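Side-chain contacts in 3-hydroxyisobutyrate dehydrogenase (Salmonella typhimurium, PDB 3G0O), which probably oxidises L-threonate to 2-dehydro-L-erythronate, with NAD(+) preferred over NADP(+) as the hydride acceptor: residues 10-15 with 20-25; 32-37 with 63-68; 90-93 with 97-100. All coordinates share one frame; numbering follows the deposited sequence.

In the fold
All three contacts belong to the Rossmann-type nucleotide-binding domain and reach the same sheet. Interactions 1 and 2, with centres 9 Å apart, are joined directly: Ile12 N lies 2.8 Å from Trp34 O and Leu15 N 2.8 Å from Asp37 OD1, both probable hydrogen bonds. Interactions 2 and 3 are again 9 Å apart between centres and lie on neighbouring strands 67-70 and 97-100, where Leu68 O is 2.8 Å from Met99 N, a probable hydrogen bond. Interactions 1 and 3 do not touch; their nearest atoms are about 7 Å apart. All three lie away from the predicted active-site Lys179, although the Ala22 side chain of interaction 1 is about 11 Å from a bound L(+)-tartaric acid.

Interaction 1 (10-15 with 20-25); sequences VGIVGL and MGAARS
Ile12 sets the methylene of its longer branch against Ala23 of helix 17-28, meeting both its alpha carbon and its methyl: Ile12 CG1 lies 3.9 Å from Ala23 CA and 4.0 Å from Ala23 CB. With CG1 beside the backbone N and anti to the carbonyl carbon (chi1 -53°), this branch forms a bump on strand 9-13, and its end, CD1, comes to the methyl of Ala22, 4.5 Å from CB. The bump is set into the shallow helix surface at Ala22 and Ala23, whose small methyls let the helix settle close to the strand; the alpha carbons of Ile12 and Ala23 are 6.1 Å apart. Beside Ile12, Leu15 CD2 comes to 4.3 Å from Ala23 CB, so that this methyl is met by both Ile12 and Leu15. Strand, turn and helix here are the first half of the beta-alpha-beta unit made by strand 9-13, helix 17-28 and strand 32-36, and Gly14 opens a GxGxxG sequence consistent with the dinucleotide-binding turn of a Rossmann fold. Beyond that turn the selenomethionine Met20 folds back toward Leu15, its chain bent at both chi2 and chi3. Its SE sits 4.0 Å from Leu15 CB and slightly farther from CD2, the two side chains crossing at a slant, while its CG approaches the carbonyl oxygen Leu15 O at 3.4 Å. The terminal CE then continues to the guanidinium of Arg24 and lies over one face, 3.1 Å above the plane and offset toward its rim; Arg24 NE is in turn salt-bridged to Glu49. Outside the pair, Leu71 touches both Ile12 and Ala22, and helix 40-48 presents Ala42 to Leu15 and Leu46 to Ala23.

Interaction 2 (32-37 with 63-68); sequences STWGAD and GVVDAL
Trp34 and Val65 mark the closest approach of the two backbones, yet their alpha carbons are 8.3 Å apart and no hydrogen bond spans the segments, so side chains alone bridge strand 32-36 and the loop leading into strand 67-70. The indole of Trp34 makes both contacts, one from each of its rings. At the pyrrole end Trp34 CD1 meets Val65 CG1 at 4.1 Å; at the benzo end Trp34 CZ2 comes to 4.3 Å from Val64 CG2. Both valine methyls approach the indole obliquely. The first torsion of Trp34, -58°, turns CG beside its own backbone N and anti to the carbonyl carbon, and with chi2 at 77° the long axis of the indole runs along the consecutive valines. Val65 is buried whereas Val64 is exposed, so the tryptophan reaches from the interior of the domain to its surface. The polar atom of the indole is satisfied elsewhere: NE1 is hydrogen-bonded to His9 ND1. The rings of His9 and Phe61 also meet the indole. In the sheet, strand 9-13 lies between strands 32-36 and 67-70; the indole lies beside His9, at the start of that strand, and meets the loop ahead of strand 67-70. A large side chain thus links strand 32-36 to the approach of a strand that is not its neighbour, near the edge of the parallel part of the sheet, where strand 53-55 is outermost, in a Rossmann-type nucleotide-binding domain.

Interaction 3 (90-93 with 97-100); sequences HLMK and AVMV
Met92, a selenomethionine, and Val98 cross at about a right angle, the end of the long chain lying across a single branch of the valine. Val98 CG2 does the touching: SE of Met92 is 3.7 Å from it, and CE of Met92 lies 3.8 Å away, so one methyl meets both of the last two atoms of the chain. On the valine side, CG1 is anti to the backbone N (chi1 177°), which places CG2 beside that N, on the side facing Met92. The selenomethionine leaves the loop with its CB directed at the strand and runs extended through chi2, -175°, before bending at chi3, 73°. That single bend carries the chain end onward to the strand backbone, where Met92 CE rests 3.7 Å from the carbonyl oxygen Ala97 O. This oxygen already belongs to the sheet, as Ala97 is joined to Leu68 by a backbone hydrogen bond; the methyl makes a van der Waals contact with it. The Ala97 methyl itself points away from the loop, so its residue takes part through the backbone alone. No hydrogen bond links the two segments, and their nearest alpha carbons, those of Met92 and Ala97, are 8.8 Å apart: the selenomethionine spans most of the gap, met by Val98 CG2. All three touching residues are buried. Next to Met92, Lys93 turns to a different partner, its NZ forming a salt bridge with Asp66. Strand 97-100 lies between strands 67-70 and 122-129 in the sheet; Met92 also packs on Leu68 and Val98 on Ile70, both of strand 67-70, while Ala97 and Met99 touch helix 148-161 through Leu154.

Interaction 1 (10-15 with 20-25)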
ATOM      1  N   VAL A  10      -6.828   6.213 -34.231  1.00 19.61           N
ATOM      2  CA  VAL A  10      -7.359   6.204 -32.876  1.00 19.00           C
ATOM      3  C   VAL A  10      -7.436   7.630 -32.353  1.00 18.80           C
ATOM      4  O   VAL A  10      -6.502   8.412 -32.530  1.00 19.66           O
ATOM      5  CB  VAL A  10      -6.465   5.366 -31.931  1.00 18.78           C
ATOM      6  CG1 VAL A  10      -5.039   5.902 -31.946  1.00 17.78           C
ATOM      7  CG2 VAL A  10      -7.034   5.388 -30.517  1.00 18.26           C
ATOM      8  N   GLY A  11      -8.559   7.965 -31.730  1.00 18.57           N
ATOM      9  CA  GLY A  11      -8.725   9.293 -31.171  1.00 18.59           C
ATOM     10  C   GLY A  11      -8.761   9.217 -29.653  1.00 19.53           C
ATOM     11  O   GLY A  11      -9.497   8.403 -29.088  1.00 18.72           O
ATOM     12  N   ILE A  12      -7.963  10.053 -28.993  1.00 17.81           N
ATOM     13  CA  ILE A  12      -7.917  10.088 -27.531  1.00 18.77           C
ATOM     14  C   ILE A  12      -8.622  11.347 -27.056  1.00 19.78           C
ATOM     15  O   ILE A  12      -8.177  12.453 -27.355  1.00 21.06           O
ATOM     16  CB  ILE A  12      -6.466  10.130 -26.997  1.00 19.00           C
ATOM     17  CG1 ILE A  12      -5.645   8.988 -27.599  1.00 19.11           C
ATOM     18  CG2 ILE A  12      -6.475  10.038 -25.468  1.00 18.37           C
ATOM     19  CD1 ILE A  12      -6.181   7.606 -27.285  1.00 18.26           C
ATOM     20  N   VAL A  13      -9.719  11.178 -26.320  1.00 19.42           N
ATOM     21  CA  VAL A  13     -10.483  12.309 -25.801  1.00 20.09           C
ATOM     22  C   VAL A  13     -10.200  12.437 -24.307  1.00 19.91           C
ATOM     23  O   VAL A  13     -10.513  11.537 -23.526  1.00 19.85           O
ATOM     24  CB  VAL A  13     -11.991  12.109 -26.019  1.00 19.35           C
ATOM     25  CG1 VAL A  13     -12.750  13.357 -25.593  1.00 21.07           C
ATOM     26  CG2 VAL A  13     -12.265  11.797 -27.482  1.00 21.77           C
ATOM     27  N   GLY A  14      -9.612  13.561 -23.921  1.00 19.49           N
ATOM     28  CA  GLY A  14      -9.256  13.770 -22.529  1.00 20.54           C
ATOM     29  C   GLY A  14      -7.752  13.604 -22.462  1.00 21.48           C
ATOM     30  O   GLY A  14      -7.247  12.486 -22.368  1.00 22.61           O
ATOM     31  N   LEU A  15      -7.033  14.720 -22.528  1.00 21.69           N
ATOM     32  CA  LEU A  15      -5.581  14.684 -22.508  1.00 22.39           C
ATOM     33  C   LEU A  15      -4.960  15.080 -21.173  1.00 24.98           C
ATOM     34  O   LEU A  15      -4.048  15.912 -21.114  1.00 23.84           O
ATOM     35  CB  LEU A  15      -5.032  15.567 -23.634  1.00 22.89           C
ATOM     36  CG  LEU A  15      -5.476  15.108 -25.029  1.00 23.96           C
ATOM     37  CD1 LEU A  15      -5.009  16.113 -26.075  1.00 24.47           C
ATOM     38  CD2 LEU A  15      -4.918  13.717 -25.314  1.00 23.67           C
HETATM   39  N   MSE A  20      -2.654  11.850 -22.000  1.00 22.66           N
HETATM   40  CA  MSE A  20      -1.455  12.193 -22.753  1.00 24.15           C
HETATM   41  C   MSE A  20      -0.570  10.964 -22.880  1.00 24.16           C
HETATM   42  O   MSE A  20       0.029  10.728 -23.929  1.00 22.92           O
HETATM   43  CB  MSE A  20      -0.682  13.328 -22.076  1.00 27.12           C
HETATM   44  CG  MSE A  20      -1.178  14.725 -22.430  1.00 32.89           C
HETATM   45 SE   MSE A  20      -1.117  15.121 -24.346  1.00 40.23          SE
HETATM   46  CE  MSE A  20       0.798  15.270 -24.584  1.00 36.45           C
ATOM     47  N   GLY A  21      -0.492  10.180 -21.807  1.00 21.76           N
ATOM     48  CA  GLY A  21       0.317   8.978 -21.847  1.00 20.45           C
ATOM     49  C   GLY A  21      -0.205   8.030 -22.912  1.00 20.81           C
ATOM     50  O   GLY A  21       0.569   7.481 -23.696  1.00 21.26           O
ATOM     51  N   ALA A  22      -1.522   7.842 -22.945  1.00 19.48           N
ATOM     52  CA  ALA A  22      -2.137   6.956 -23.930  1.00 18.97           C
ATOM     53  C   ALA A  22      -1.862   7.458 -25.349  1.00 20.15           C
ATOM     54  O   ALA A  22      -1.454   6.688 -26.217  1.00 21.90           O
ATOM     55  CB  ALA A  22      -3.641   6.865 -23.688  1.00 18.80           C
ATOM     56  N   ALA A  23      -2.078   8.750 -25.575  1.00 20.21           N
ATOM     57  CA  ALA A  23      -1.854   9.345 -26.888  1.00 21.34           C
ATOM     58  C   ALA A  23      -0.406   9.155 -27.340  1.00 21.84           C
ATOM     59  O   ALA A  23      -0.153   8.775 -28.484  1.00 21.89           O
ATOM     60  CB  ALA A  23      -2.208  10.823 -26.860  1.00 21.33           C
ATOM     61  N   ARG A  24       0.542   9.418 -26.447  1.00 21.78           N
ATOM     62  CA  ARG A  24       1.946   9.247 -26.785  1.00 22.87           C
ATOM     63  C   ARG A  24       2.279   7.787 -27.049  1.00 23.19           C
ATOM     64  O   ARG A  24       3.076   7.471 -27.935  1.00 22.25           O
ATOM     65  CB  ARG A  24       2.840   9.813 -25.679  1.00 23.64           C
ATOM     66  CG  ARG A  24       2.888  11.343 -25.673  1.00 25.11           C
ATOM     67  CD  ARG A  24       3.812  11.891 -24.593  1.00 26.84           C
ATOM     68  NE  ARG A  24       4.092  13.310 -24.810  1.00 29.53           N
ATOM     69  CZ  ARG A  24       3.795  14.281 -23.953  1.00 31.54           C
ATOM     70  NH1 ARG A  24       3.201  14.000 -22.801  1.00 32.80           N
ATOM     71  NH2 ARG A  24       4.088  15.540 -24.250  1.00 29.79           N
ATOM     72  N   SER A  25       1.658   6.889 -26.291  1.00 21.92           N
ATOM     73  CA  SER A  25       1.897   5.469 -26.482  1.00 22.38           C
ATOM     74  C   SER A  25       1.349   5.037 -27.841  1.00 21.68           C
ATOM     75  O   SER A  25       1.949   4.205 -28.518  1.00 23.06           O
ATOM     76  CB  SER A  25       1.244   4.671 -25.353  1.00 22.18           C
ATOM     77  OG  SER A  25       1.849   4.997 -24.112  1.00 22.80           O
TER

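Interaction 2 (32-37 with 63-68)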
ATOM      1  N   SER A  32      -2.214   6.083 -36.278  1.00 23.68           N
ATOM      2  CA  SER A  32      -2.551   7.455 -36.650  1.00 22.88           C
ATOM      3  C   SER A  32      -3.327   7.979 -35.449  1.00 22.41           C
ATOM      4  O   SER A  32      -4.457   7.566 -35.201  1.00 21.57           O
ATOM      5  CB  SER A  32      -3.423   7.476 -37.906  1.00 22.67           C
ATOM      6  OG  SER A  32      -2.662   7.131 -39.051  1.00 24.35           O
ATOM      7  N   THR A  33      -2.713   8.902 -34.721  1.00 21.01           N
ATOM      8  CA  THR A  33      -3.303   9.434 -33.499  1.00 21.90           C
ATOM      9  C   THR A  33      -3.900  10.839 -33.546  1.00 21.91           C
ATOM     10  O   THR A  33      -3.280  11.785 -34.036  1.00 22.15           O
ATOM     11  CB  THR A  33      -2.253   9.379 -32.365  1.00 22.15           C
ATOM     12  OG1 THR A  33      -1.728   8.049 -32.282  1.00 21.68           O
ATOM     13  CG2 THR A  33      -2.870   9.767 -31.019  1.00 21.11           C
ATOM     14  N   TRP A  34      -5.115  10.957 -33.015  1.00 20.40           N
ATOM     15  CA  TRP A  34      -5.829  12.226 -32.943  1.00 21.25           C
ATOM     16  C   TRP A  34      -6.108  12.485 -31.461  1.00 22.80           C
ATOM     17  O   TRP A  34      -6.281  11.540 -30.688  1.00 21.97           O
ATOM     18  CB  TRP A  34      -7.165  12.155 -33.682  1.00 22.53           C
ATOM     19  CG  TRP A  34      -7.065  11.778 -35.131  1.00 25.07           C
ATOM     20  CD1 TRP A  34      -6.855  10.531 -35.645  1.00 26.27           C
ATOM     21  CD2 TRP A  34      -7.184  12.659 -36.251  1.00 26.65           C
ATOM     22  NE1 TRP A  34      -6.834  10.579 -37.021  1.00 25.58           N
ATOM     23  CE2 TRP A  34      -7.030  11.878 -37.419  1.00 28.14           C
ATOM     24  CE3 TRP A  34      -7.393  14.039 -36.383  1.00 26.17           C
ATOM     25  CZ2 TRP A  34      -7.094  12.427 -38.706  1.00 28.01           C
ATOM     26  CZ3 TRP A  34      -7.456  14.589 -37.663  1.00 28.19           C
ATOM     27  CH2 TRP A  34      -7.301  13.783 -38.807  1.00 28.85           C
ATOM     28  N   GLY A  35      -6.151  13.757 -31.074  1.00 21.53           N
ATOM     29  CA  GLY A  35      -6.416  14.104 -29.688  1.00 22.27           C
ATOM     30  C   GLY A  35      -7.462  15.192 -29.537  1.00 22.64           C
ATOM     31  O   GLY A  35      -7.628  16.036 -30.416  1.00 23.93           O
ATOM     32  N   ALA A  36      -8.178  15.176 -28.418  1.00 21.85           N
ATOM     33  CA  ALA A  36      -9.201  16.181 -28.161  1.00 22.42           C
ATOM     34  C   ALA A  36      -9.187  16.572 -26.689  1.00 24.40           C
ATOM     35  O   ALA A  36      -9.322  15.716 -25.815  1.00 22.89           O
ATOM     36  CB  ALA A  36     -10.573  15.650 -28.539  1.00 22.18           C
ATOM     37  N   ASP A  37      -9.015  17.862 -26.424  1.00 24.52           N
ATOM     38  CA  ASP A  37      -8.992  18.372 -25.057  1.00 26.32           C
ATOM     39  C   ASP A  37      -9.135  19.889 -25.091  1.00 27.72           C
ATOM     40  O   ASP A  37      -8.672  20.544 -26.032  1.00 27.20           O
ATOM     41  CB  ASP A  37      -7.674  18.010 -24.367  1.00 26.64           C
ATOM     42  CG  ASP A  37      -7.751  18.156 -22.852  1.00 28.92           C
ATOM     43  OD1 ASP A  37      -8.291  17.240 -22.193  1.00 28.14           O
ATOM     44  OD2 ASP A  37      -7.287  19.190 -22.322  1.00 29.24           O
ATOM     45  N   GLY A  63     -15.488  10.914 -37.258  1.00 26.60           N
ATOM     46  CA  GLY A  63     -15.969  10.203 -38.426  1.00 27.29           C
ATOM     47  C   GLY A  63     -14.963   9.320 -39.142  1.00 27.58           C
ATOM     48  O   GLY A  63     -15.343   8.578 -40.048  1.00 28.99           O
ATOM     49  N   VAL A  64     -13.692   9.373 -38.754  1.00 27.00           N
ATOM     50  CA  VAL A  64     -12.687   8.551 -39.425  1.00 26.67           C
ATOM     51  C   VAL A  64     -11.922   7.592 -38.523  1.00 25.40           C
ATOM     52  O   VAL A  64     -11.236   6.691 -39.013  1.00 24.15           O
ATOM     53  CB  VAL A  64     -11.640   9.419 -40.163  1.00 28.66           C
ATOM     54  CG1 VAL A  64     -12.336  10.363 -41.127  1.00 29.59           C
ATOM     55  CG2 VAL A  64     -10.788  10.184 -39.158  1.00 28.39           C
ATOM     56  N   VAL A  65     -12.025   7.777 -37.212  1.00 21.87           N
ATOM     57  CA  VAL A  65     -11.300   6.908 -36.299  1.00 20.37           C
ATOM     58  C   VAL A  65     -11.857   5.491 -36.239  1.00 18.20           C
ATOM     59  O   VAL A  65     -13.061   5.271 -36.368  1.00 19.53           O
ATOM     60  CB  VAL A  65     -11.279   7.479 -34.858  1.00 18.59           C
ATOM     61  CG1 VAL A  65     -10.508   8.786 -34.829  1.00 20.14           C
ATOM     62  CG2 VAL A  65     -12.700   7.675 -34.351  1.00 19.23           C
ATOM     63  N   ASP A  66     -10.955   4.537 -36.043  1.00 18.88           N
ATOM     64  CA  ASP A  66     -11.309   3.132 -35.920  1.00 18.32           C
ATOM     65  C   ASP A  66     -11.653   2.883 -34.454  1.00 20.00           C
ATOM     66  O   ASP A  66     -12.389   1.957 -34.117  1.00 20.36           O
ATOM     67  CB  ASP A  66     -10.122   2.268 -36.326  1.00 19.99           C
ATOM     68  CG  ASP A  66      -9.765   2.431 -37.788  1.00 22.92           C
ATOM     69  OD1 ASP A  66     -10.564   1.993 -38.636  1.00 25.00           O
ATOM     70  OD2 ASP A  66      -8.701   3.006 -38.093  1.00 25.71           O
ATOM     71  N   ALA A  67     -11.113   3.730 -33.587  1.00 18.41           N
ATOM     72  CA  ALA A  67     -11.359   3.607 -32.158  1.00 19.08           C
ATOM     73  C   ALA A  67     -11.267   4.960 -31.478  1.00 18.68           C
ATOM     74  O   ALA A  67     -10.451   5.802 -31.849  1.00 18.18           O
ATOM     75  CB  ALA A  67     -10.349   2.646 -31.531  1.00 17.43           C
ATOM     76  N   LEU A  68     -12.121   5.162 -30.483  1.00 17.89           N
ATOM     77  CA  LEU A  68     -12.121   6.401 -29.722  1.00 18.18           C
ATOM     78  C   LEU A  68     -11.944   6.011 -28.259  1.00 17.76           C
ATOM     79  O   LEU A  68     -12.701   5.188 -27.744  1.00 21.25           O
ATOM     80  CB  LEU A  68     -13.447   7.144 -29.893  1.00 18.69           C
ATOM     81  CG  LEU A  68     -13.488   8.555 -29.299  1.00 19.01           C
ATOM     82  CD1 LEU A  68     -12.733   9.505 -30.223  1.00 18.33           C
ATOM     83  CD2 LEU A  68     -14.930   9.018 -29.135  1.00 20.18           C
TER

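Interaction 3 (90-93 with 97-100)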
ATOM      1  N   HIS A  90     -22.822   9.524 -33.013  1.00 26.62           N
ATOM      2  CA  HIS A  90     -23.550   9.449 -34.279  1.00 28.25           C
ATOM      3  C   HIS A  90     -22.712   9.728 -35.528  1.00 28.19           C
ATOM      4  O   HIS A  90     -23.179   9.521 -36.644  1.00 29.05           O
ATOM      5  CB  HIS A  90     -24.743  10.408 -34.248  1.00 29.73           C
ATOM      6  CG  HIS A  90     -24.354  11.854 -34.234  1.00 31.49           C
ATOM      7  ND1 HIS A  90     -24.514  12.679 -35.327  1.00 33.56           N
ATOM      8  CD2 HIS A  90     -23.782  12.613 -33.272  1.00 32.72           C
ATOM      9  CE1 HIS A  90     -24.055  13.884 -35.038  1.00 33.01           C
ATOM     10  NE2 HIS A  90     -23.605  13.871 -33.796  1.00 33.65           N
ATOM     11  N   LEU A  91     -21.482  10.192 -35.348  1.00 27.52           N
ATOM     12  CA  LEU A  91     -20.617  10.488 -36.484  1.00 27.13           C
ATOM     13  C   LEU A  91     -19.675   9.332 -36.773  1.00 27.57           C
ATOM     14  O   LEU A  91     -19.077   9.255 -37.843  1.00 27.44           O
ATOM     15  CB  LEU A  91     -19.791  11.734 -36.196  1.00 26.95           C
ATOM     16  CG  LEU A  91     -20.568  13.012 -35.905  1.00 28.47           C
ATOM     17  CD1 LEU A  91     -19.578  14.110 -35.564  1.00 28.62           C
ATOM     18  CD2 LEU A  91     -21.414  13.391 -37.110  1.00 26.79           C
HETATM   19  N   MSE A  92     -19.542   8.439 -35.799  1.00 26.33           N
HETATM   20  CA  MSE A  92     -18.654   7.292 -35.910  1.00 26.48           C
HETATM   21  C   MSE A  92     -19.136   6.248 -36.902  1.00 25.33           C
HETATM   22  O   MSE A  92     -20.329   5.956 -36.993  1.00 24.72           O
HETATM   23  CB  MSE A  92     -18.447   6.677 -34.522  1.00 27.63           C
HETATM   24  CG  MSE A  92     -17.681   7.622 -33.606  1.00 30.20           C
HETATM   25 SE   MSE A  92     -17.220   6.921 -31.883  1.00 33.88          SE
HETATM   26  CE  MSE A  92     -15.829   5.703 -32.387  1.00 27.94           C
ATOM     27  N   LYS A  93     -18.194   5.680 -37.643  1.00 25.20           N
ATOM     28  CA  LYS A  93     -18.533   4.686 -38.645  1.00 26.62           C
ATOM     29  C   LYS A  93     -18.836   3.322 -38.046  1.00 26.10           C
ATOM     30  O   LYS A  93     -18.257   2.928 -37.035  1.00 27.08           O
ATOM     31  CB  LYS A  93     -17.400   4.563 -39.674  1.00 27.08           C
ATOM     32  CG  LYS A  93     -16.044   4.248 -39.066  1.00 29.05           C
ATOM     33  CD  LYS A  93     -14.932   4.221 -40.106  1.00 29.93           C
ATOM     34  CE  LYS A  93     -13.578   4.259 -39.427  1.00 31.12           C
ATOM     35  NZ  LYS A  93     -12.476   3.878 -40.359  1.00 30.91           N
ATOM     36  N   ALA A  97     -14.900   1.216 -32.511  1.00 21.01           N
ATOM     37  CA  ALA A  97     -15.043   0.946 -31.083  1.00 20.23           C
ATOM     38  C   ALA A  97     -14.809   2.148 -30.182  1.00 20.92           C
ATOM     39  O   ALA A  97     -14.033   3.047 -30.501  1.00 20.88           O
ATOM     40  CB  ALA A  97     -14.101  -0.182 -30.680  1.00 19.13           C
ATOM     41  N   VAL A  98     -15.496   2.158 -29.044  1.00 20.31           N
ATOM     42  CA  VAL A  98     -15.331   3.226 -28.073  1.00 19.97           C
ATOM     43  C   VAL A  98     -14.844   2.585 -26.782  1.00 19.35           C
ATOM     44  O   VAL A  98     -15.506   1.712 -26.228  1.00 20.30           O
ATOM     45  CB  VAL A  98     -16.647   3.964 -27.778  1.00 20.88           C
ATOM     46  CG1 VAL A  98     -16.409   5.011 -26.703  1.00 20.28           C
ATOM     47  CG2 VAL A  98     -17.175   4.617 -29.039  1.00 20.85           C
HETATM   48  N   MSE A  99     -13.670   3.006 -26.328  1.00 19.18           N
HETATM   49  CA  MSE A  99     -13.093   2.483 -25.101  1.00 18.92           C
HETATM   50  C   MSE A  99     -13.312   3.540 -24.024  1.00 18.06           C
HETATM   51  O   MSE A  99     -12.660   4.585 -24.032  1.00 17.94           O
HETATM   52  CB  MSE A  99     -11.600   2.230 -25.301  1.00 20.44           C
HETATM   53  CG  MSE A  99     -10.908   1.574 -24.119  1.00 21.92           C
HETATM   54 SE   MSE A  99      -9.022   1.286 -24.461  1.00 32.85          SE
HETATM   55  CE  MSE A  99      -8.312   1.633 -22.690  1.00 27.02           C
ATOM     56  N   VAL A 100     -14.250   3.280 -23.117  1.00 17.70           N
ATOM     57  CA  VAL A 100     -14.546   4.224 -22.047  1.00 15.95           C
ATOM     58  C   VAL A 100     -13.642   3.917 -20.861  1.00 16.18           C
ATOM     59  O   VAL A 100     -13.748   2.859 -20.243  1.00 15.76           O
ATOM     60  CB  VAL A 100     -16.030   4.137 -21.613  1.00 16.64           C
ATOM     61  CG1 VAL A 100     -16.326   5.177 -20.539  1.00 17.27           C
ATOM     62  CG2 VAL A 100     -16.936   4.360 -22.818  1.00 18.88           C
TER